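Local coordinates for protein glutathione transferase (Lolium rigidum, PDB 6ZB6) that probably detoxifies xenobiotics, herbicides among them, by conjugating them to glutathione, and is captured here with S-(p-nitrobenzyl)glutathione bound, at residues Gln156-Ala161 and Trp198-Ala203; Thr102-His107 and Glu148-Arg153. All blocks are in the same frame, centred on the assembly; numbering follows the deposited sequence.

Interaction 1 of 2, residues Gln156-Ala161 and Trp198-Ala203; sequences QHEYLA and WERIMA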
ATOM      1  N   GLN A 156       5.198  -0.008  22.358  1.00 34.40           N
ATOM      2  CA  GLN A 156       6.250   0.914  22.764  1.00 42.27           C
ATOM      3  C   GLN A 156       6.256   2.217  21.982  1.00 37.51           C
ATOM      4  O   GLN A 156       6.688   3.241  22.520  1.00 41.74           O
ATOM      5  CB  GLN A 156       7.620   0.249  22.634  1.00 47.94           C
ATOM      6  CG  GLN A 156       7.633  -1.197  23.071  1.00 62.42           C
ATOM      7  CD  GLN A 156       8.591  -2.032  22.250  1.00 78.27           C
ATOM      8  OE1 GLN A 156       9.521  -1.507  21.632  1.00 79.88           O
ATOM      9  NE2 GLN A 156       8.364  -3.339  22.228  1.00 82.62           N
ATOM     10  N   HIS A 157       5.789   2.217  20.736  1.00 36.01           N
ATOM     11  CA  HIS A 157       5.720   3.437  19.946  1.00 38.45           C
ATOM     12  C   HIS A 157       4.373   3.520  19.251  1.00 31.22           C
ATOM     13  O   HIS A 157       3.739   2.498  18.966  1.00 30.72           O
ATOM     14  CB  HIS A 157       6.833   3.503  18.891  1.00 34.81           C
ATOM     15  CG  HIS A 157       8.205   3.309  19.447  1.00 42.76           C
ATOM     16  ND1 HIS A 157       8.809   2.072  19.520  1.00 47.08           N
ATOM     17  CD2 HIS A 157       9.092   4.195  19.959  1.00 45.20           C
ATOM     18  CE1 HIS A 157      10.011   2.203  20.053  1.00 47.76           C
ATOM     19  NE2 HIS A 157      10.207   3.481  20.327  1.00 45.19           N
ATOM     20  N   GLU A 158       3.949   4.752  18.964  1.00 29.29           N
ATOM     21  CA  GLU A 158       2.680   4.930  18.266  1.00 33.20           C
ATOM     22  C   GLU A 158       2.763   4.474  16.816  1.00 29.65           C
ATOM     23  O   GLU A 158       1.738   4.102  16.229  1.00 30.24           O
ATOM     24  CB  GLU A 158       2.233   6.392  18.339  1.00 36.80           C
ATOM     25  CG  GLU A 158       1.314   6.682  19.530  1.00 45.77           C
ATOM     26  CD  GLU A 158       0.349   7.829  19.277  1.00 54.51           C
ATOM     27  OE1 GLU A 158       0.645   8.700  18.428  1.00 58.36           O
ATOM     28  OE2 GLU A 158      -0.711   7.857  19.932  1.00 57.51           O
ATOM     29  N   TYR A 159       3.958   4.500  16.221  1.00 21.38           N
ATOM     30  CA  TYR A 159       4.160   4.075  14.843  1.00 23.35           C
ATOM     31  C   TYR A 159       5.359   3.138  14.772  1.00 23.96           C
ATOM     32  O   TYR A 159       6.084   2.949  15.750  1.00 24.33           O
ATOM     33  CB  TYR A 159       4.361   5.281  13.911  1.00 24.98           C
ATOM     34  CG  TYR A 159       3.149   6.185  13.845  1.00 24.27           C
ATOM     35  CD1 TYR A 159       2.074   5.876  13.023  1.00 25.51           C
ATOM     36  CD2 TYR A 159       3.074   7.338  14.618  1.00 27.59           C
ATOM     37  CE1 TYR A 159       0.952   6.691  12.974  1.00 25.33           C
ATOM     38  CE2 TYR A 159       1.962   8.160  14.572  1.00 24.80           C
ATOM     39  CZ  TYR A 159       0.908   7.833  13.742  1.00 29.07           C
ATOM     40  OH  TYR A 159      -0.196   8.647  13.685  1.00 33.36           O
ATOM     41  N   LEU A 160       5.597   2.573  13.581  1.00 21.71           N
ATOM     42  CA  LEU A 160       6.513   1.439  13.502  1.00 26.87           C
ATOM     43  C   LEU A 160       7.970   1.856  13.650  1.00 26.69           C
ATOM     44  O   LEU A 160       8.762   1.106  14.232  1.00 23.39           O
ATOM     45  CB  LEU A 160       6.308   0.685  12.194  1.00 26.78           C
ATOM     46  CG  LEU A 160       5.013  -0.141  12.108  1.00 22.21           C
ATOM     47  CD1 LEU A 160       4.932  -0.706  10.682  1.00 18.93           C
ATOM     48  CD2 LEU A 160       4.970  -1.260  13.140  1.00 20.85           C
ATOM     49  N   ALA A 161       8.344   3.039  13.164  1.00 25.06           N
ATOM     50  CA  ALA A 161       9.739   3.470  13.263  1.00 22.16           C
ATOM     51  C   ALA A 161      10.021   4.308  14.505  1.00 27.23           C
ATOM     52  O   ALA A 161      11.179   4.665  14.742  1.00 27.81           O
ATOM     53  CB  ALA A 161      10.154   4.258  12.004  1.00 23.01           C
ATOM     54  N   TRP A 198      -3.730   1.022  13.129  1.00 19.57           N
ATOM     55  CA  TRP A 198      -4.483   0.995  11.880  1.00 20.12           C
ATOM     56  C   TRP A 198      -5.485   2.138  11.814  1.00 27.34           C
ATOM     57  O   TRP A 198      -5.614   2.799  10.773  1.00 24.29           O
ATOM     58  CB  TRP A 198      -5.183  -0.359  11.707  1.00 19.69           C
ATOM     59  CG  TRP A 198      -5.998  -0.431  10.436  1.00 20.86           C
ATOM     60  CD1 TRP A 198      -7.350  -0.582  10.341  1.00 27.16           C
ATOM     61  CD2 TRP A 198      -5.511  -0.316   9.091  1.00 19.55           C
ATOM     62  NE1 TRP A 198      -7.735  -0.586   9.020  1.00 27.87           N
ATOM     63  CE2 TRP A 198      -6.623  -0.423   8.232  1.00 25.17           C
ATOM     64  CE3 TRP A 198      -4.239  -0.138   8.529  1.00 23.24           C
ATOM     65  CZ2 TRP A 198      -6.507  -0.355   6.838  1.00 26.36           C
ATOM     66  CZ3 TRP A 198      -4.122  -0.078   7.130  1.00 21.61           C
ATOM     67  CH2 TRP A 198      -5.244  -0.175   6.309  1.00 21.92           C
ATOM     68  N   GLU A 199      -6.203   2.403  12.920  1.00 24.26           N
ATOM     69  CA  GLU A 199      -7.186   3.477  12.905  1.00 25.69           C
ATOM     70  C   GLU A 199      -6.535   4.841  12.763  1.00 24.76           C
ATOM     71  O   GLU A 199      -7.109   5.733  12.130  1.00 27.81           O
ATOM     72  CB  GLU A 199      -8.041   3.429  14.173  1.00 27.72           C
ATOM     73  CG  GLU A 199      -8.824   2.152  14.276  1.00 31.64           C
ATOM     74  CD  GLU A 199     -10.076   2.127  13.418  1.00 55.68           C
ATOM     75  OE1 GLU A 199     -10.187   2.924  12.460  1.00 63.01           O
ATOM     76  OE2 GLU A 199     -10.974   1.311  13.728  1.00 67.92           O
ATOM     77  N   ARG A 200      -5.345   5.024  13.332  1.00 25.77           N
ATOM     78  CA  ARG A 200      -4.623   6.268  13.105  1.00 29.78           C
ATOM     79  C   ARG A 200      -4.294   6.433  11.625  1.00 27.22           C
ATOM     80  O   ARG A 200      -4.468   7.520  11.067  1.00 26.76           O
ATOM     81  CB  ARG A 200      -3.350   6.312  13.952  1.00 31.77           C
ATOM     82  CG  ARG A 200      -3.590   6.625  15.426  1.00 41.96           C
ATOM     83  CD  ARG A 200      -2.288   6.986  16.134  1.00 42.44           C
ATOM     84  NE  ARG A 200      -1.439   5.817  16.339  1.00 37.90           N
ATOM     85  CZ  ARG A 200      -1.603   4.931  17.319  1.00 38.80           C
ATOM     86  NH1 ARG A 200      -2.581   5.079  18.205  1.00 31.94           N
ATOM     87  NH2 ARG A 200      -0.784   3.893  17.417  1.00 35.87           N
ATOM     88  N   ILE A 201      -3.864   5.354  10.967  1.00 26.75           N
ATOM     89  CA  ILE A 201      -3.593   5.410   9.528  1.00 26.33           C
ATOM     90  C   ILE A 201      -4.860   5.770   8.760  1.00 27.43           C
ATOM     91  O   ILE A 201      -4.850   6.641   7.878  1.00 22.65           O
ATOM     92  CB  ILE A 201      -3.002   4.072   9.042  1.00 27.83           C
ATOM     93  CG1 ILE A 201      -1.582   3.888   9.581  1.00 27.17           C
ATOM     94  CG2 ILE A 201      -3.032   3.979   7.504  1.00 26.66           C
ATOM     95  CD1 ILE A 201      -1.016   2.505   9.312  1.00 28.53           C
ATOM     96  N   MET A 202      -5.974   5.112   9.089  1.00 26.12           N
ATOM     97  CA  MET A 202      -7.231   5.343   8.380  1.00 26.76           C
ATOM     98  C   MET A 202      -7.806   6.723   8.651  1.00 28.48           C
ATOM     99  O   MET A 202      -8.664   7.189   7.893  1.00 30.01           O
ATOM    100  CB  MET A 202      -8.261   4.272   8.764  1.00 24.74           C
ATOM    101  CG  MET A 202      -7.996   2.887   8.147  1.00 25.89           C
ATOM    102  SD  MET A 202      -7.790   2.874   6.332  1.00 31.80           S
ATOM    103  CE  MET A 202      -9.397   3.464   5.816  1.00 33.58           C
ATOM    104  N   ALA A 203      -7.370   7.380   9.715  1.00 27.68           N
ATOM    105  CA  ALA A 203      -7.830   8.727  10.012  1.00 27.45           C
ATOM    106  C   ALA A 203      -7.147   9.792   9.165  1.00 31.15           C
ATOM    107  O   ALA A 203      -7.627  10.930   9.135  1.00 28.40           O
ATOM    108  CB  ALA A 203      -7.609   9.032  11.497  1.00 26.11           C
TER
HETATM  109  O   HOH W   1      -1.519   9.034  11.338  1.00 32.64           O

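Interaction 2 of 2, residues Thr102-His107 and Glu148-Arg153; sequences TEVDAH and EVYEAR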
ATOM      1  N   THR A 102       9.823  -0.579   6.596  1.00 17.82           N
ATOM      2  CA  THR A 102       9.391  -0.653   5.207  1.00 13.10           C
ATOM      3  C   THR A 102       9.734  -2.013   4.605  1.00 19.77           C
ATOM      4  O   THR A 102       8.922  -2.603   3.881  1.00 23.11           O
ATOM      5  CB  THR A 102      10.063   0.475   4.417  1.00 18.20           C
ATOM      6  OG1 THR A 102       9.650   1.743   4.969  1.00 20.95           O
ATOM      7  CG2 THR A 102       9.718   0.383   2.922  1.00 20.09           C
ATOM      8  N   GLU A 103      10.945  -2.514   4.882  1.00 19.85           N
ATOM      9  CA  GLU A 103      11.329  -3.853   4.446  1.00 16.96           C
ATOM     10  C   GLU A 103      10.470  -4.924   5.107  1.00 16.64           C
ATOM     11  O   GLU A 103      10.125  -5.925   4.469  1.00 18.43           O
ATOM     12  CB  GLU A 103      12.805  -4.113   4.754  1.00 18.42           C
ATOM     13  CG  GLU A 103      13.796  -3.218   3.982  1.00 17.71           C
ATOM     14  CD  GLU A 103      13.677  -3.375   2.484  1.00 21.29           C
ATOM     15  OE1 GLU A 103      13.671  -4.534   1.999  1.00 19.20           O
ATOM     16  OE2 GLU A 103      13.591  -2.339   1.783  1.00 22.46           O
ATOM     17  N   VAL A 104      10.127  -4.743   6.389  1.00 22.43           N
ATOM     18  CA  VAL A 104       9.260  -5.717   7.047  1.00 22.61           C
ATOM     19  C   VAL A 104       7.946  -5.840   6.295  1.00 23.71           C
ATOM     20  O   VAL A 104       7.448  -6.953   6.061  1.00 23.28           O
ATOM     21  CB  VAL A 104       9.021  -5.349   8.521  1.00 23.33           C
ATOM     22  CG1 VAL A 104       7.957  -6.274   9.100  1.00 20.00           C
ATOM     23  CG2 VAL A 104      10.300  -5.447   9.326  1.00 20.57           C
ATOM     24  N   ASP A 105       7.356  -4.707   5.901  1.00 21.39           N
ATOM     25  CA  ASP A 105       6.134  -4.787   5.110  1.00 19.82           C
ATOM     26  C   ASP A 105       6.367  -5.573   3.840  1.00 22.89           C
ATOM     27  O   ASP A 105       5.608  -6.492   3.525  1.00 20.17           O
ATOM     28  CB  ASP A 105       5.587  -3.404   4.760  1.00 19.11           C
ATOM     29  CG  ASP A 105       4.473  -3.478   3.705  1.00 29.29           C
ATOM     30  OD1 ASP A 105       3.399  -4.037   4.012  1.00 23.13           O
ATOM     31  OD2 ASP A 105       4.658  -2.988   2.569  1.00 21.35           O
ATOM     32  N   ALA A 106       7.435  -5.235   3.100  1.00 16.39           N
ATOM     33  CA  ALA A 106       7.660  -5.856   1.804  1.00 16.49           C
ATOM     34  C   ALA A 106       7.902  -7.364   1.928  1.00 20.24           C
ATOM     35  O   ALA A 106       7.430  -8.145   1.093  1.00 20.77           O
ATOM     36  CB  ALA A 106       8.849  -5.157   1.101  1.00 13.37           C
ATOM     37  N   HIS A 107       8.619  -7.805   2.963  1.00 18.05           N
ATOM     38  CA  HIS A 107       9.091  -9.180   2.982  1.00 20.45           C
ATOM     39  C   HIS A 107       8.579 -10.042   4.121  1.00 22.52           C
ATOM     40  O   HIS A 107       8.852 -11.253   4.116  1.00 20.28           O
ATOM     41  CB  HIS A 107      10.625  -9.203   3.000  1.00 19.30           C
ATOM     42  CG  HIS A 107      11.213  -8.536   1.809  1.00 18.43           C
ATOM     43  ND1 HIS A 107      11.081  -9.051   0.537  1.00 20.71           N
ATOM     44  CD2 HIS A 107      11.862  -7.354   1.676  1.00 21.12           C
ATOM     45  CE1 HIS A 107      11.666  -8.235  -0.324  1.00 19.80           C
ATOM     46  NE2 HIS A 107      12.144  -7.197   0.340  1.00 19.83           N
ATOM     47  N   GLU A 148       1.526 -10.573  16.351  1.00 26.42           N
ATOM     48  CA  GLU A 148       2.058 -10.592  17.710  1.00 25.05           C
ATOM     49  C   GLU A 148       3.301  -9.715  17.840  1.00 26.43           C
ATOM     50  O   GLU A 148       3.478  -9.033  18.857  1.00 24.98           O
ATOM     51  CB  GLU A 148       2.366 -12.028  18.132  1.00 22.19           C
ATOM     52  CG  GLU A 148       1.077 -12.847  18.394  1.00 27.16           C
ATOM     53  CD  GLU A 148       1.331 -14.328  18.631  1.00 38.05           C
ATOM     54  OE1 GLU A 148       2.505 -14.726  18.795  1.00 39.38           O
ATOM     55  OE2 GLU A 148       0.345 -15.099  18.640  1.00 37.75           O
ATOM     56  N   VAL A 149       4.176  -9.723  16.828  1.00 23.09           N
ATOM     57  CA  VAL A 149       5.351  -8.856  16.862  1.00 22.70           C
ATOM     58  C   VAL A 149       4.945  -7.393  16.718  1.00 24.28           C
ATOM     59  O   VAL A 149       5.457  -6.519  17.430  1.00 23.87           O
ATOM     60  CB  VAL A 149       6.353  -9.269  15.767  1.00 20.16           C
ATOM     61  CG1 VAL A 149       7.520  -8.288  15.715  1.00 24.73           C
ATOM     62  CG2 VAL A 149       6.838 -10.701  15.998  1.00 28.51           C
ATOM     63  N   TYR A 150       4.021  -7.098  15.795  1.00 20.97           N
ATOM     64  CA  TYR A 150       3.561  -5.720  15.635  1.00 21.95           C
ATOM     65  C   TYR A 150       2.915  -5.214  16.915  1.00 26.86           C
ATOM     66  O   TYR A 150       3.102  -4.055  17.306  1.00 24.85           O
ATOM     67  CB  TYR A 150       2.567  -5.621  14.474  1.00 23.77           C
ATOM     68  CG  TYR A 150       3.197  -5.434  13.096  1.00 25.38           C
ATOM     69  CD1 TYR A 150       4.150  -6.329  12.611  1.00 21.81           C
ATOM     70  CD2 TYR A 150       2.809  -4.387  12.274  1.00 22.78           C
ATOM     71  CE1 TYR A 150       4.710  -6.169  11.349  1.00 24.40           C
ATOM     72  CE2 TYR A 150       3.371  -4.216  11.004  1.00 21.81           C
ATOM     73  CZ  TYR A 150       4.310  -5.115  10.548  1.00 20.17           C
ATOM     74  OH  TYR A 150       4.869  -4.932   9.301  1.00 20.88           O
ATOM     75  N   GLU A 151       2.149  -6.077  17.581  1.00 25.37           N
ATOM     76  CA  GLU A 151       1.480  -5.673  18.811  1.00 23.33           C
ATOM     77  C   GLU A 151       2.489  -5.257  19.867  1.00 21.86           C
ATOM     78  O   GLU A 151       2.306  -4.238  20.543  1.00 25.53           O
ATOM     79  CB  GLU A 151       0.607  -6.817  19.315  1.00 25.58           C
ATOM     80  CG  GLU A 151      -0.109  -6.531  20.617  1.00 29.55           C
ATOM     81  CD  GLU A 151      -1.215  -5.503  20.469  1.00 30.31           C
ATOM     82  OE1 GLU A 151      -1.586  -5.145  19.331  1.00 25.87           O
ATOM     83  OE2 GLU A 151      -1.720  -5.055  21.507  1.00 27.75           O
ATOM     84  N   ALA A 152       3.569  -6.032  20.017  1.00 24.94           N
ATOM     85  CA  ALA A 152       4.622  -5.666  20.956  1.00 28.81           C
ATOM     86  C   ALA A 152       5.311  -4.373  20.531  1.00 28.53           C
ATOM     87  O   ALA A 152       5.556  -3.494  21.365  1.00 32.65           O
ATOM     88  CB  ALA A 152       5.636  -6.807  21.080  1.00 24.84           C
ATOM     89  N   ARG A 153       5.604  -4.229  19.235  1.00 25.09           N
ATOM     90  CA  ARG A 153       6.286  -3.033  18.750  1.00 26.74           C
ATOM     91  C   ARG A 153       5.428  -1.789  18.957  1.00 28.65           C
ATOM     92  O   ARG A 153       5.920  -0.745  19.408  1.00 29.86           O
ATOM     93  CB  ARG A 153       6.634  -3.209  17.269  1.00 26.67           C
ATOM     94  CG  ARG A 153       7.282  -2.002  16.608  1.00 26.07           C
ATOM     95  CD  ARG A 153       8.730  -1.877  17.001  1.00 26.53           C
ATOM     96  NE  ARG A 153       9.352  -0.711  16.374  1.00 28.32           N
ATOM     97  CZ  ARG A 153      10.456  -0.132  16.828  1.00 29.78           C
ATOM     98  NH1 ARG A 153      11.056  -0.632  17.897  1.00 30.51           N
ATOM     99  NH2 ARG A 153      10.957   0.941  16.217  1.00 27.49           N
TER

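Interaction 1 of 2, residues Gln156-Ala161 and Trp198-Ala203
Arg200 NH2 donates to the backbone oxygen of Glu158 at 2.8 Å, the bond that fastens the loop following helix 133-156 to helix 192-202. Both pieces belong to the all-helical C-terminal domain of the glutathione transferase fold. The donor lies in the carbonyl plane on a lone pair, with an N-H···O angle of 150°, although the oxygen is tilted somewhat out of the guanidinium plane. The carboxylate of the same glutamate is stacked over one face of the guanidinium, the two planes only 12° apart. Glu158 OE2 thus comes no nearer than 3.8 Å to Arg200 NH1, and this long salt bridge rests on charge alone, without an N-H aimed at it. Arg200 reaches both groups by a bend late in its chain (chi3 -73°). Tyr159 approaches from another direction: its CZ sits at the guanidinium edge, the ring nearly perpendicular to that group, and any cation-pi attraction is weak at 5.5 Å from Arg200 CZ to the ring centroid. Closer packing is made by the phenol oxygen, Tyr159 OH lying 3.6 Å from Arg200 CD and also against Arg200 CB. Outside the two segments, Val165 packs on Tyr159, and Asp169 OD1, on the short helix 167-170, accepts from the next backbone nitrogen, Leu160 N. Arg200 NE is buried here without a partner in the model, whereas Tyr159 OH holds a water at 2.7 Å that donates a weak bond to Arg200 O.

Interaction 2 of 2, residues Thr102-His107 and Glu148-Arg153
Tyr150 OH, on which Val104 CG1 rests at 3.4 Å, is hydrogen-bonded to His172 NE2, so the buried phenol end is satisfied by a loop residue while a methyl group presses against it. The phenol oxygen also approaches the backbone of the other helix, 4.2 Å from Asp105 N, too far to be more than a van der Waals neighbour. The same valine methyl meets the ring obliquely, CG1 lying 4.0 Å from Tyr150 CE1. This methyl is the one anti to the backbone nitrogen (chi1 172°), and it alone of the two valine branches reaches the tyrosine. Tyr150 starts out along the flank of its helix, but with CG beside its own nitrogen (chi1 -86°) the ring is carried across to helix 92-127. Valine and tyrosine lie alongside one another, pointing opposite ways. They join helix 92-127 and helix 133-156, which run in roughly opposite directions here and are neighbours in the helical bundle of the glutathione transferase C-terminal domain. The backbones stay well apart, with 10.3 Å between Val104 CA and Tyr150 CA, and the long aromatic side chain spans most of that separation. The segments bury just 84 Å² between them. The rings of Tyr109 and His172 also meet that of Tyr150. Asp105 comes nearest the phenol through its backbone; its carboxylate is engaged elsewhere, OD2 forming a salt bridge with Arg69 NH2 on helix 68-78. Past the valine, helix 92-127 widens into a pi-type turn at 105-107.

Overall arrangement
Interactions 1 and 2 follow one another along the chain, their centres 12 Å apart on the same side of the molecule's centre. Helix 133-156 carries Tyr150 of interaction 2 and leads straight into the loop of interaction 1. The two contacts touch directly: Arg153 NE probably donates to Leu160 O at 2.9 Å, and Leu160 CD1 packs 3.9 Å from Tyr150 CE2. His172, the partner of Tyr150, also touches Leu160. Interaction 1 lies at the surface, while interaction 2 is mostly buried though hardly nearer the chain's centre (about 14 Å against 15 Å, centre to centre). Through Arg69, interaction 2 is tied to the thioredoxin-like N-terminal domain, which in this family supplies most of the glutathione site.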